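Side-chain contacts in protein tudor (Drosophila melanogaster, PDB 4Q5W), which binds methylated partner proteins such as Aubergine, probably acts in the Piwi-interacting RNA pathway and is needed to form primordial germ cells; this piece is its extended Tudor domain 9: residues Y77-I82 with N86-D91; D29-K34 with Q98-I103; L156-K159 with S163-I166; K122-T127 with K172-E177. One frame throughout, in Å; residues are numbered along the deposited sequence. Where two conformers were deposited one is given.

Contact 1: residues Y77-I82 with N86-D91; sequences YKVILI and NTTVVD
Tyr-77 and Val-90 make an antiparallel hydrogen-bonded pair: Tyr-77 N donates to Val-90 O at 2.9 Å, and Val-90 N returns a bond to Tyr-77 O. Val-90 O also lies at the edge of the phenol ring, near its plane, while Tyr-77 OH is hydrogen-bonded to Ala-47 N. Lys-78 and Val-89 follow as a non-hydrogen-bonded pair, with Lys-78 CB 4.3 Å from Val-89 CG2. The lysine chain is extended throughout, CG anti to the backbone N (chi1 180°), and this straight run carries CE to within 3.4 Å of Thr-87 OG1; what touches the threonine is thus the methylene rather than the amine. Val-79 exchanges two backbone bonds with Thr-88, the one from Val-79 N being almost straight at 174°. Their side chains run parallel on one face of the sheet, Val-79 CG2 being 3.8 Å from Thr-88 CG2. Ile-80 pairs with Thr-87 and lays CG1 3.7 Å from Asn-86 O. That carbonyl receives Leu-81 N at 2.9 Å, the last bond of the series. Leu-81 CD1 then packs 3.5 Å from Asn-86 ND2; the asparagine CG stands between its backbone N and carbonyl carbon (chi1 58°), which swings the amide against the leucine. Leu-81 and Val-90 both rest on Val-55 of strand 52-56, and Phe-57 touches Asn-86 and Thr-88. The arrangement is a twisted beta hairpin, forming one end of the antiparallel sheet of the Tudor domain, an SH3-like fold.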
loop_
_atom_site.group_PDB
_atom_site.type_symbol
_atom_site.label_atom_id
_atom_site.label_comp_id
_atom_site.label_asym_id
_atom_site.label_seq_id
_atom_site.Cartn_x
_atom_site.Cartn_y
_atom_site.Cartn_z
ATOM N N TYR A 77 16.723 -2.134 -9.974
ATOM C CA TYR A 77 15.742 -3.114 -9.526
ATOM C C TYR A 77 14.414 -2.423 -9.297
ATOM O O TYR A 77 14.381 -1.322 -8.755
ATOM C CB TYR A 77 16.169 -3.733 -8.193
ATOM C CG TYR A 77 17.511 -4.422 -8.206
ATOM C CD1 TYR A 77 17.596 -5.802 -8.321
ATOM C CD2 TYR A 77 18.689 -3.700 -8.070
ATOM C CE1 TYR A 77 18.815 -6.442 -8.318
ATOM C CE2 TYR A 77 19.924 -4.335 -8.072
ATOM C CZ TYR A 77 19.976 -5.709 -8.194
ATOM O OH TYR A 77 21.181 -6.363 -8.182
ATOM N N LYS A 78 13.326 -3.066 -9.711
ATOM C CA LYS A 78 12.007 -2.664 -9.255
ATOM C C LYS A 78 11.709 -3.467 -8.004
ATOM O O LYS A 78 11.801 -4.697 -8.010
ATOM C CB LYS A 78 10.922 -2.931 -10.304
ATOM C CG LYS A 78 9.522 -2.513 -9.812
ATOM C CD LYS A 78 8.452 -2.676 -10.877
ATOM C CE LYS A 78 7.107 -2.097 -10.398
ATOM N NZ LYS A 78 5.990 -2.359 -11.361
ATOM N N VAL A 79 11.377 -2.769 -6.926
ATOM C CA VAL A 79 11.136 -3.420 -5.648
ATOM C C VAL A 79 9.778 -3.025 -5.088
ATOM O O VAL A 79 9.218 -2.005 -5.480
ATOM C CB VAL A 79 12.205 -3.027 -4.613
ATOM C CG1 VAL A 79 13.602 -3.326 -5.148
ATOM C CG2 VAL A 79 12.076 -1.552 -4.246
ATOM N N ILE A 80 9.258 -3.850 -4.183
ATOM C CA ILE A 80 8.097 -3.483 -3.377
ATOM C C ILE A 80 8.563 -3.134 -1.963
ATOM O O ILE A 80 9.410 -3.825 -1.389
ATOM C CB ILE A 80 7.009 -4.599 -3.346
ATOM C CG1 ILE A 80 5.857 -4.204 -2.409
ATOM C CG2 ILE A 80 7.585 -5.935 -2.920
ATOM C CD1 ILE A 80 4.666 -5.181 -2.442
ATOM N N LEU A 81 8.037 -2.043 -1.412
ATOM C CA LEU A 81 8.281 -1.723 -0.009
ATOM C C LEU A 81 7.263 -2.519 0.785
ATOM O O LEU A 81 6.104 -2.095 0.940
ATOM C CB LEU A 81 8.132 -0.224 0.251
ATOM C CG LEU A 81 8.895 0.702 -0.717
ATOM C CD1 LEU A 81 8.772 2.157 -0.288
ATOM C CD2 LEU A 81 10.364 0.297 -0.839
ATOM N N ILE A 82 7.695 -3.682 1.263
ATOM C CA ILE A 82 6.780 -4.714 1.747
ATOM C C ILE A 82 5.865 -4.291 2.887
ATOM O O ILE A 82 4.758 -4.818 3.022
ATOM C CB ILE A 82 7.513 -6.005 2.144
ATOM C CG1 ILE A 82 8.497 -5.745 3.292
ATOM C CG2 ILE A 82 8.211 -6.598 0.930
ATOM C CD1 ILE A 82 8.980 -7.020 3.963
ATOM N N ASN A 86 3.625 -0.051 -1.924
ATOM C CA ASN A 86 4.019 0.677 -3.123
ATOM C C ASN A 86 5.321 0.145 -3.698
ATOM O O ASN A 86 6.073 -0.549 -3.009
ATOM C CB ASN A 86 4.106 2.191 -2.879
ATOM C CG ASN A 86 5.084 2.558 -1.784
ATOM O OD1 ASN A 86 4.988 2.059 -0.666
ATOM N ND2 ASN A 86 6.041 3.425 -2.107
ATOM N N THR A 87 5.565 0.451 -4.967
ATOM C CA THR A 87 6.772 -0.010 -5.641
ATOM C C THR A 87 7.643 1.169 -6.052
ATOM O O THR A 87 7.187 2.310 -6.121
ATOM C CB THR A 87 6.453 -0.860 -6.888
ATOM O OG1 THR A 87 5.900 -0.036 -7.924
ATOM C CG2 THR A 87 5.491 -1.983 -6.552
ATOM N N THR A 88 8.906 0.888 -6.344
ATOM C CA THR A 88 9.818 1.938 -6.755
ATOM C C THR A 88 11.039 1.306 -7.387
ATOM O O THR A 88 11.239 0.090 -7.289
ATOM C CB THR A 88 10.225 2.835 -5.561
ATOM O OG1 THR A 88 10.969 3.962 -6.035
ATOM C CG2 THR A 88 11.056 2.066 -4.562
ATOM N N VAL A 89 11.849 2.129 -8.040
ATOM C CA VAL A 89 13.037 1.641 -8.730
ATOM C C VAL A 89 14.274 2.237 -8.093
ATOM O O VAL A 89 14.384 3.459 -7.950
ATOM C CB VAL A 89 13.011 1.996 -10.223
ATOM C CG1 VAL A 89 14.361 1.721 -10.863
ATOM C CG2 VAL A 89 11.910 1.218 -10.925
ATOM N N VAL A 90 15.200 1.364 -7.703
ATOM C CA VAL A 90 16.410 1.783 -7.016
ATOM C C VAL A 90 17.636 1.235 -7.740
ATOM O O VAL A 90 17.527 0.329 -8.576
ATOM C CB VAL A 90 16.419 1.284 -5.561
ATOM C CG1 VAL A 90 15.155 1.741 -4.831
ATOM C CG2 VAL A 90 16.517 -0.226 -5.533
ATOM N N ASP A 91 18.802 1.787 -7.432
ATOM C CA ASP A 91 20.030 1.292 -8.032
ATOM C C ASP A 91 21.010 0.787 -6.982
ATOM O O ASP A 91 22.149 0.451 -7.300
ATOM C CB ASP A 91 20.682 2.350 -8.934
ATOM C CG ASP A 91 21.142 3.575 -8.172
ATOM O OD1 ASP A 91 20.843 3.682 -6.966
ATOM O OD2 ASP A 91 21.806 4.439 -8.790
#

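Contact 2: residues D29-K34 with Q98-I103; sequences DIICEK and QEFTLI
Phe-100 points its ring at helix 25-37, where Lys-34 and Ile-31, one turn apart, receive it. Lys-34 CB sits at the ring edge, near the plane, 3.7 Å from Phe-100 CZ. The branch methyl CG2 of Ile-31 lies 4.0 Å from Phe-100 CE1, and the CG1 arm of the isoleucine is almost as near to the same ring carbon. Beside this apolar contact the aliphatic part of Lys-34 passes obliquely beside the carboxylate of Glu-99, with CD 3.6 Å from Glu-99 OE2. The lysine chain bends at its last torsion (chi4 -68°), and NZ ends 3.5 Å from Glu-99 OE1, a salt bridge whose hydrogen bond is weak. Glu-99 also packs on its neighbour in sequence: its CG lies 3.7 Å above one face of the Phe-100 ring, near the margin. Behind them, Gln-98 O accepts Thr-101 N at 3.2 Å and, in the conformer given, Thr-101 OG1 as well. A type I turn from Phe-100 to Ile-103 then reverses the chain. Arg-65 of strand 63-71 touches both Ile-31 and Phe-100, and its NH2 bonds Ile-103 O. The loop between strands 87-90 and 108-112 is thereby fastened to helix 25-37 beside strand 63-71, with Asp-83 and Val-106 also against Ile-31.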
loop_
_atom_site.group_PDB
_atom_site.type_symbol
_atom_site.label_atom_id
_atom_site.label_comp_id
_atom_site.label_asym_id
_atom_site.label_seq_id
_atom_site.Cartn_x
_atom_site.Cartn_y
_atom_site.Cartn_z
ATOM N N ASP A 29 6.498 1.562 13.699
ATOM C CA ASP A 29 7.370 2.623 14.190
ATOM C C ASP A 29 8.749 2.092 14.558
ATOM O O ASP A 29 9.750 2.738 14.265
ATOM C CB ASP A 29 6.762 3.333 15.395
ATOM C CG ASP A 29 5.613 4.250 15.019
ATOM O OD1 ASP A 29 5.339 4.415 13.810
ATOM O OD2 ASP A 29 4.991 4.811 15.940
ATOM N N ILE A 30 8.794 0.928 15.207
ATOM C CA ILE A 30 10.069 0.329 15.614
ATOM C C ILE A 30 10.887 -0.101 14.401
ATOM O O ILE A 30 12.109 0.059 14.379
ATOM C CB ILE A 30 9.852 -0.877 16.564
ATOM C CG1 ILE A 30 9.318 -0.393 17.917
ATOM C CG2 ILE A 30 11.136 -1.627 16.783
ATOM C CD1 ILE A 30 8.636 -1.476 18.737
ATOM N N ILE A 31 10.219 -0.642 13.386
ATOM C CA ILE A 31 10.911 -1.041 12.159
ATOM C C ILE A 31 11.576 0.169 11.512
ATOM O O ILE A 31 12.769 0.133 11.196
ATOM C CB ILE A 31 9.965 -1.747 11.160
ATOM C CG1 ILE A 31 9.448 -3.060 11.755
ATOM C CG2 ILE A 31 10.658 -1.984 9.823
ATOM C CD1 ILE A 31 8.385 -3.761 10.896
ATOM N N CYS A 32 10.805 1.243 11.354
ATOM C CA CYS A 32 11.310 2.490 10.776
ATOM C C CYS A 32 12.461 3.072 11.581
ATOM O O CYS A 32 13.468 3.497 11.022
ATOM C CB CYS A 32 10.197 3.537 10.685
ATOM S SG CYS A 32 8.910 3.173 9.477
ATOM N N GLU A 33 12.300 3.110 12.899
ATOM C CA GLU A 33 13.339 3.667 13.763
ATOM C C GLU A 33 14.627 2.862 13.638
ATOM O O GLU A 33 15.715 3.420 13.523
ATOM C CB GLU A 33 12.887 3.713 15.224
ATOM C CG GLU A 33 14.040 3.810 16.200
ATOM C CD GLU A 33 13.807 4.816 17.303
ATOM O OE1 GLU A 33 13.044 4.503 18.245
ATOM O OE2 GLU A 33 14.392 5.919 17.230
ATOM N N LYS A 34 14.504 1.542 13.651
ATOM C CA LYS A 34 15.695 0.705 13.557
ATOM C C LYS A 34 16.384 0.805 12.190
ATOM O O LYS A 34 17.616 0.888 12.106
ATOM C CB LYS A 34 15.351 -0.741 13.902
ATOM C CG LYS A 34 15.164 -0.966 15.400
ATOM C CD LYS A 34 14.606 -2.356 15.670
ATOM C CE LYS A 34 14.555 -2.651 17.159
ATOM N NZ LYS A 34 15.920 -2.763 17.735
ATOM N N GLN A 98 19.333 -9.055 10.438
ATOM C CA GLN A 98 18.819 -10.357 10.865
ATOM C C GLN A 98 17.561 -10.300 11.733
ATOM O O GLN A 98 16.711 -11.202 11.671
ATOM C CB GLN A 98 19.920 -11.126 11.609
ATOM C CG GLN A 98 19.555 -12.559 11.973
ATOM C CD GLN A 98 19.309 -13.436 10.756
ATOM O OE1 GLN A 98 19.691 -13.093 9.634
ATOM N NE2 GLN A 98 18.681 -14.588 10.978
ATOM N N GLU A 99 17.450 -9.253 12.543
ATOM C CA GLU A 99 16.335 -9.132 13.492
ATOM C C GLU A 99 14.964 -9.014 12.822
ATOM O O GLU A 99 13.932 -9.187 13.481
ATOM C CB GLU A 99 16.562 -7.956 14.451
ATOM C CG GLU A 99 16.682 -6.598 13.766
ATOM C CD GLU A 99 16.868 -5.458 14.749
ATOM O OE1 GLU A 99 16.623 -5.661 15.957
ATOM O OE2 GLU A 99 17.265 -4.354 14.319
ATOM N N PHE A 100 14.955 -8.733 11.520
ATOM C CA PHE A 100 13.708 -8.546 10.780
ATOM C C PHE A 100 13.286 -9.757 9.961
ATOM O O PHE A 100 12.167 -9.788 9.449
ATOM C CB PHE A 100 13.831 -7.370 9.805
ATOM C CG PHE A 100 14.121 -6.057 10.465
ATOM C CD1 PHE A 100 13.128 -5.382 11.162
ATOM C CD2 PHE A 100 15.374 -5.482 10.363
ATOM C CE1 PHE A 100 13.391 -4.169 11.765
ATOM C CE2 PHE A 100 15.645 -4.266 10.964
ATOM C CZ PHE A 100 14.648 -3.608 11.662
ATOM N N THR A 101 14.169 -10.748 9.837
ATOM C CA THR A 101 13.958 -11.883 8.936
ATOM C C THR A 101 12.600 -12.578 9.079
ATOM O O THR A 101 11.970 -12.946 8.090
ATOM C CB THR A 101 15.067 -12.933 9.116
ATOM O OG1 THR A 101 16.345 -12.292 9.030
ATOM C CG2 THR A 101 14.955 -14.017 8.053
ATOM N N LEU A 102 12.157 -12.768 10.318
ATOM C CA LEU A 102 10.922 -13.522 10.557
ATOM C C LEU A 102 9.681 -12.662 10.792
ATOM O O LEU A 102 8.598 -13.187 11.028
ATOM C CB LEU A 102 11.111 -14.451 11.752
ATOM C CG LEU A 102 12.257 -15.442 11.584
ATOM C CD1 LEU A 102 12.571 -16.091 12.909
ATOM C CD2 LEU A 102 11.858 -16.473 10.557
ATOM N N ILE A 103 9.841 -11.349 10.741
ATOM C CA ILE A 103 8.717 -10.442 10.954
ATOM C C ILE A 103 7.927 -10.284 9.657
ATOM O O ILE A 103 8.449 -9.793 8.665
ATOM C CB ILE A 103 9.194 -9.050 11.415
ATOM C CG1 ILE A 103 10.203 -9.180 12.568
ATOM C CG2 ILE A 103 7.998 -8.170 11.789
ATOM C CD1 ILE A 103 9.642 -9.819 13.821
#

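Contact 3: residues L156-K159 with S163-I166; sequences LTTK and SLKI
Thr-157 and Lys-165 face each other in a single backbone bridge, their CA atoms 4.7 Å apart, where the chain turns back on the end of strand 153-158. Ile-166 N donates to Leu-156 O at 3.0 Å with an N-H...O angle of 165°. On the other side of the bridge Thr-158 N reaches Leu-164 O, in the carbonyl plane and on a lone pair. A side chain extends the pairing: Thr-158 OG1 accepts Leu-164 N at 2.9 Å, and it is also hydrogen-bonded to Asp-160 OD1, so two partners hold the hydroxyl. Its chi1 of 61° sets OG1 between the backbone N and the carbonyl carbon and leaves CG2 beside the backbone N, 3.7 Å from Leu-164 CB, so that hydroxyl and methyl both meet Leu-164. Water 1 adds a bridge between Ser-163 and the strand end: it donates to Thr-158 O at 2.9 Å and is hydrogen-bonded to Ser-163 OG. On the buried side Ile-166 folds over the backbone of Leu-156, with CD1 3.7 Å from Leu-156 CB and CG1 3.5 Å from Leu-156 O. Met-112 touches both of these residues, and Phe-129 and Leu-132 of helix 122-134 cover Ile-166. Lys-165 holds the N-cap position of helix 166-182. The chain thus doubles back after strand 153-158 and enters the C-terminal helix of what is, as in other extended Tudor domains, the staphylococcal-nuclease-like part.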
loop_
_atom_site.group_PDB
_atom_site.type_symbol
_atom_site.label_atom_id
_atom_site.label_comp_id
_atom_site.label_asym_id
_atom_site.label_seq_id
_atom_site.Cartn_x
_atom_site.Cartn_y
_atom_site.Cartn_z
ATOM N N LEU A 156 -15.102 -0.047 3.840
ATOM C CA LEU A 156 -14.257 0.996 4.409
ATOM C C LEU A 156 -15.051 2.270 4.652
ATOM O O LEU A 156 -15.833 2.693 3.801
ATOM C CB LEU A 156 -13.093 1.306 3.465
ATOM C CG LEU A 156 -12.240 0.109 3.034
ATOM C CD1 LEU A 156 -11.271 0.532 1.944
ATOM C CD2 LEU A 156 -11.494 -0.469 4.220
ATOM N N THR A 157 -14.855 2.876 5.816
ATOM C CA THR A 157 -15.504 4.132 6.182
ATOM C C THR A 157 -14.409 5.125 6.592
ATOM O O THR A 157 -13.489 4.738 7.304
ATOM C CB THR A 157 -16.471 3.902 7.369
ATOM O OG1 THR A 157 -17.369 2.825 7.064
ATOM C CG2 THR A 157 -17.277 5.145 7.668
ATOM N N THR A 158 -14.496 6.384 6.162
ATOM C CA THR A 158 -13.471 7.345 6.573
ATOM C C THR A 158 -13.508 7.483 8.087
ATOM O O THR A 158 -14.577 7.585 8.685
ATOM C CB THR A 158 -13.640 8.728 5.918
ATOM O OG1 THR A 158 -14.903 9.295 6.300
ATOM C CG2 THR A 158 -13.563 8.612 4.401
ATOM N N LYS A 159 -12.336 7.430 8.711
ATOM C CA LYS A 159 -12.247 7.483 10.167
ATOM C C LYS A 159 -12.265 8.933 10.625
ATOM O O LYS A 159 -11.312 9.419 11.225
ATOM C CB LYS A 159 -10.986 6.767 10.660
ATOM C CG LYS A 159 -11.041 6.412 12.149
ATOM C CD LYS A 159 -12.160 5.423 12.411
ATOM C CE LYS A 159 -12.330 5.138 13.899
ATOM N NZ LYS A 159 -13.580 4.352 14.158
ATOM N N SER A 163 -17.825 9.944 8.502
ATOM C CA SER A 163 -18.059 8.509 8.382
ATOM C C SER A 163 -18.483 8.165 6.958
ATOM O O SER A 163 -19.489 7.493 6.736
ATOM C CB SER A 163 -19.089 8.013 9.394
ATOM O OG SER A 163 -18.526 7.936 10.696
ATOM N N LEU A 164 -17.702 8.637 5.999
ATOM C CA LEU A 164 -18.039 8.472 4.598
ATOM C C LEU A 164 -17.911 7.015 4.161
ATOM O O LEU A 164 -16.880 6.381 4.387
ATOM C CB LEU A 164 -17.155 9.380 3.765
ATOM C CG LEU A 164 -17.425 9.438 2.275
ATOM C CD1 LEU A 164 -17.331 10.885 1.837
ATOM C CD2 LEU A 164 -16.413 8.557 1.545
ATOM N N LYS A 165 -18.970 6.490 3.548
ATOM C CA LYS A 165 -19.018 5.088 3.144
ATOM C C LYS A 165 -18.375 4.971 1.780
ATOM O O LYS A 165 -18.969 5.345 0.767
ATOM C CB LYS A 165 -20.468 4.600 3.082
ATOM C CG LYS A 165 -21.237 4.799 4.384
ATOM C CD LYS A 165 -22.700 4.369 4.254
ATOM C CE LYS A 165 -23.354 4.273 5.632
ATOM N NZ LYS A 165 -24.782 3.838 5.588
ATOM N N ILE A 166 -17.152 4.463 1.751
ATOM C CA ILE A 166 -16.321 4.616 0.563
ATOM C C ILE A 166 -16.826 3.871 -0.667
ATOM O O ILE A 166 -16.773 4.401 -1.769
ATOM C CB ILE A 166 -14.861 4.286 0.871
ATOM C CG1 ILE A 166 -14.332 5.283 1.898
ATOM C CG2 ILE A 166 -14.007 4.366 -0.390
ATOM C CD1 ILE A 166 -12.999 4.895 2.500
HETATM O O HOH W 1 -16.055 6.763 11.034
#

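Contact 4: residues K122-T127 with K172-E177; sequences KALTLT and KLVQAE
Two helices of the staphylococcal-nuclease-like part of this extended Tudor domain pack across each other here, in a small and largely apolar contact. Helix 122-134 contributes its first turns and helix 166-182 its middle; the axes of the short segments come within 9.8 Å and their directions differ by 126°, closer to antiparallel than to parallel. Val-174 is the residue between them, its two methyls serving different partners. CG1, anti to the backbone N (chi1 168°), lies 3.9 Å from Leu-124 CD2, and the two side chains pass one another, running opposite ways. CG2 turns instead to Thr-125, 3.8 Å from its OG1 and nearly as close to its CA. The backbones come nearest here: the CA atoms of Thr-125 and Val-174 are 6.2 Å apart, which the short side chains of both residues allow. The threonine hydroxyl is hydrogen-bonded to Asn-121 O, just before the helix; its contact with Val-174 CG2 is van der Waals only. Ile-117 of helix 116-120 touches Val-174 and Phe-118 touches Thr-125, while Leu-170 and Leu-178, a turn before and a turn after Val-174, touch Thr-125 and Leu-124 respectively. One turn beyond Val-174, Glu-177 reaches across with an extended chain and crosses the end of Leu-124, its carboxylate lying against a methyl: Leu-124 CD1 is 3.5 Å from Glu-177 OE1.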
loop_
_atom_site.group_PDB
_atom_site.type_symbol
_atom_site.label_atom_id
_atom_site.label_comp_id
_atom_site.label_asym_id
_atom_site.label_seq_id
_atom_site.Cartn_x
_atom_site.Cartn_y
_atom_site.Cartn_z
ATOM N N LYS A 122 -11.479 2.617 -14.831
ATOM C CA LYS A 122 -10.405 2.349 -13.877
ATOM C C LYS A 122 -9.627 3.592 -13.432
ATOM O O LYS A 122 -9.433 3.825 -12.224
ATOM C CB LYS A 122 -9.430 1.327 -14.471
ATOM C CG LYS A 122 -10.014 -0.064 -14.664
ATOM C CD LYS A 122 -8.965 -1.012 -15.266
ATOM C CE LYS A 122 -9.480 -2.436 -15.347
ATOM N NZ LYS A 122 -10.628 -2.547 -16.286
ATOM N N ALA A 123 -9.152 4.365 -14.406
ATOM C CA ALA A 123 -8.355 5.550 -14.109
ATOM C C ALA A 123 -9.164 6.597 -13.343
ATOM O O ALA A 123 -8.681 7.181 -12.376
ATOM C CB ALA A 123 -7.771 6.146 -15.388
ATOM N N LEU A 124 -10.402 6.824 -13.762
ATOM C CA LEU A 124 -11.231 7.808 -13.067
ATOM C C LEU A 124 -11.541 7.357 -11.639
ATOM O O LEU A 124 -11.550 8.155 -10.702
ATOM C CB LEU A 124 -12.526 8.059 -13.847
ATOM C CG LEU A 124 -13.590 8.945 -13.184
ATOM C CD1 LEU A 124 -13.040 10.312 -12.836
ATOM C CD2 LEU A 124 -14.767 9.084 -14.143
ATOM N N THR A 125 -11.802 6.073 -11.479
ATOM C CA THR A 125 -12.092 5.528 -10.168
ATOM C C THR A 125 -10.885 5.693 -9.262
ATOM O O THR A 125 -11.021 6.100 -8.114
ATOM C CB THR A 125 -12.489 4.043 -10.240
ATOM O OG1 THR A 125 -13.739 3.924 -10.933
ATOM C CG2 THR A 125 -12.625 3.434 -8.829
ATOM N N LEU A 126 -9.699 5.389 -9.776
ATOM C CA LEU A 126 -8.516 5.438 -8.918
ATOM C C LEU A 126 -8.104 6.857 -8.524
ATOM O O LEU A 126 -7.679 7.091 -7.387
ATOM C CB LEU A 126 -7.360 4.653 -9.528
ATOM C CG LEU A 126 -7.648 3.150 -9.509
ATOM C CD1 LEU A 126 -6.377 2.355 -9.791
ATOM C CD2 LEU A 126 -8.304 2.703 -8.188
ATOM N N THR A 127 -8.242 7.812 -9.435
ATOM C CA THR A 127 -7.918 9.199 -9.108
ATOM C C THR A 127 -8.939 9.782 -8.122
ATOM O O THR A 127 -8.577 10.546 -7.214
ATOM C CB THR A 127 -7.766 10.092 -10.375
ATOM O OG1 THR A 127 -7.318 11.399 -9.997
ATOM C CG2 THR A 127 -9.076 10.209 -11.144
ATOM N N LYS A 172 -20.785 6.827 -6.463
ATOM C CA LYS A 172 -21.568 8.046 -6.664
ATOM C C LYS A 172 -20.764 9.155 -7.333
ATOM O O LYS A 172 -21.236 9.769 -8.286
ATOM C CB LYS A 172 -22.159 8.537 -5.338
ATOM C CG LYS A 172 -23.016 9.789 -5.497
ATOM C CD LYS A 172 -23.765 10.136 -4.225
ATOM C CE LYS A 172 -22.862 10.740 -3.184
ATOM N NZ LYS A 172 -23.641 11.119 -1.969
ATOM N N LEU A 173 -19.555 9.410 -6.831
ATOM C CA LEU A 173 -18.675 10.435 -7.399
ATOM C C LEU A 173 -18.256 10.155 -8.841
ATOM O O LEU A 173 -18.201 11.071 -9.656
ATOM C CB LEU A 173 -17.426 10.635 -6.543
ATOM C CG LEU A 173 -17.586 11.195 -5.129
ATOM C CD1 LEU A 173 -16.233 11.414 -4.481
ATOM C CD2 LEU A 173 -18.393 12.499 -5.120
ATOM N N VAL A 174 -17.939 8.895 -9.143
ATOM C CA VAL A 174 -17.535 8.518 -10.499
ATOM C C VAL A 174 -18.716 8.674 -11.462
ATOM O O VAL A 174 -18.581 9.228 -12.547
ATOM C CB VAL A 174 -16.971 7.077 -10.543
ATOM C CG1 VAL A 174 -16.817 6.583 -11.990
ATOM C CG2 VAL A 174 -15.635 6.999 -9.799
ATOM N N GLN A 175 -19.886 8.200 -11.050
ATOM C CA GLN A 175 -21.070 8.313 -11.891
ATOM C C GLN A 175 -21.423 9.776 -12.133
ATOM O O GLN A 175 -21.868 10.140 -13.224
ATOM C CB GLN A 175 -22.252 7.573 -11.259
ATOM C CG GLN A 175 -22.091 6.058 -11.260
ATOM C CD GLN A 175 -22.251 5.442 -12.637
ATOM O OE1 GLN A 175 -21.287 5.324 -13.401
ATOM N NE2 GLN A 175 -23.469 5.020 -12.955
ATOM N N ALA A 176 -21.215 10.612 -11.121
ATOM C CA ALA A 176 -21.565 12.025 -11.222
ATOM C C ALA A 176 -20.681 12.747 -12.232
ATOM O O ALA A 176 -21.152 13.606 -12.973
ATOM C CB ALA A 176 -21.481 12.701 -9.853
ATOM N N GLU A 177 -19.401 12.381 -12.269
ATOM C CA GLU A 177 -18.465 12.975 -13.215
ATOM C C GLU A 177 -18.740 12.491 -14.640
ATOM O O GLU A 177 -18.757 13.285 -15.577
ATOM C CB GLU A 177 -17.016 12.673 -12.810
ATOM C CG GLU A 177 -15.977 13.306 -13.732
ATOM C CD GLU A 177 -14.619 13.466 -13.062
ATOM O OE1 GLU A 177 -13.616 13.609 -13.790
ATOM O OE2 GLU A 177 -14.558 13.480 -11.815
#

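Overall arrangement
The four contacts fall into two pairs, one in each half of the extended Tudor domain. Contact 1 is nested along the chain inside the loop closed by contact 2; their centres lie about 18 Å apart, and both belong to the Tudor half. Contact 3 is likewise nested within contact 4, with centres about 17 Å apart; helix 166-182 is the next element after strand 153-158, across a short loop. Contacts 2 and 4, about 38 Å between centres, lie on opposite sides of the chain's centre. Helix 25-37, after strand 16-21 of the five-stranded sheet, leads the chain from one half to the other, consistent with both halves working as one unit in methylation-dependent protein binding.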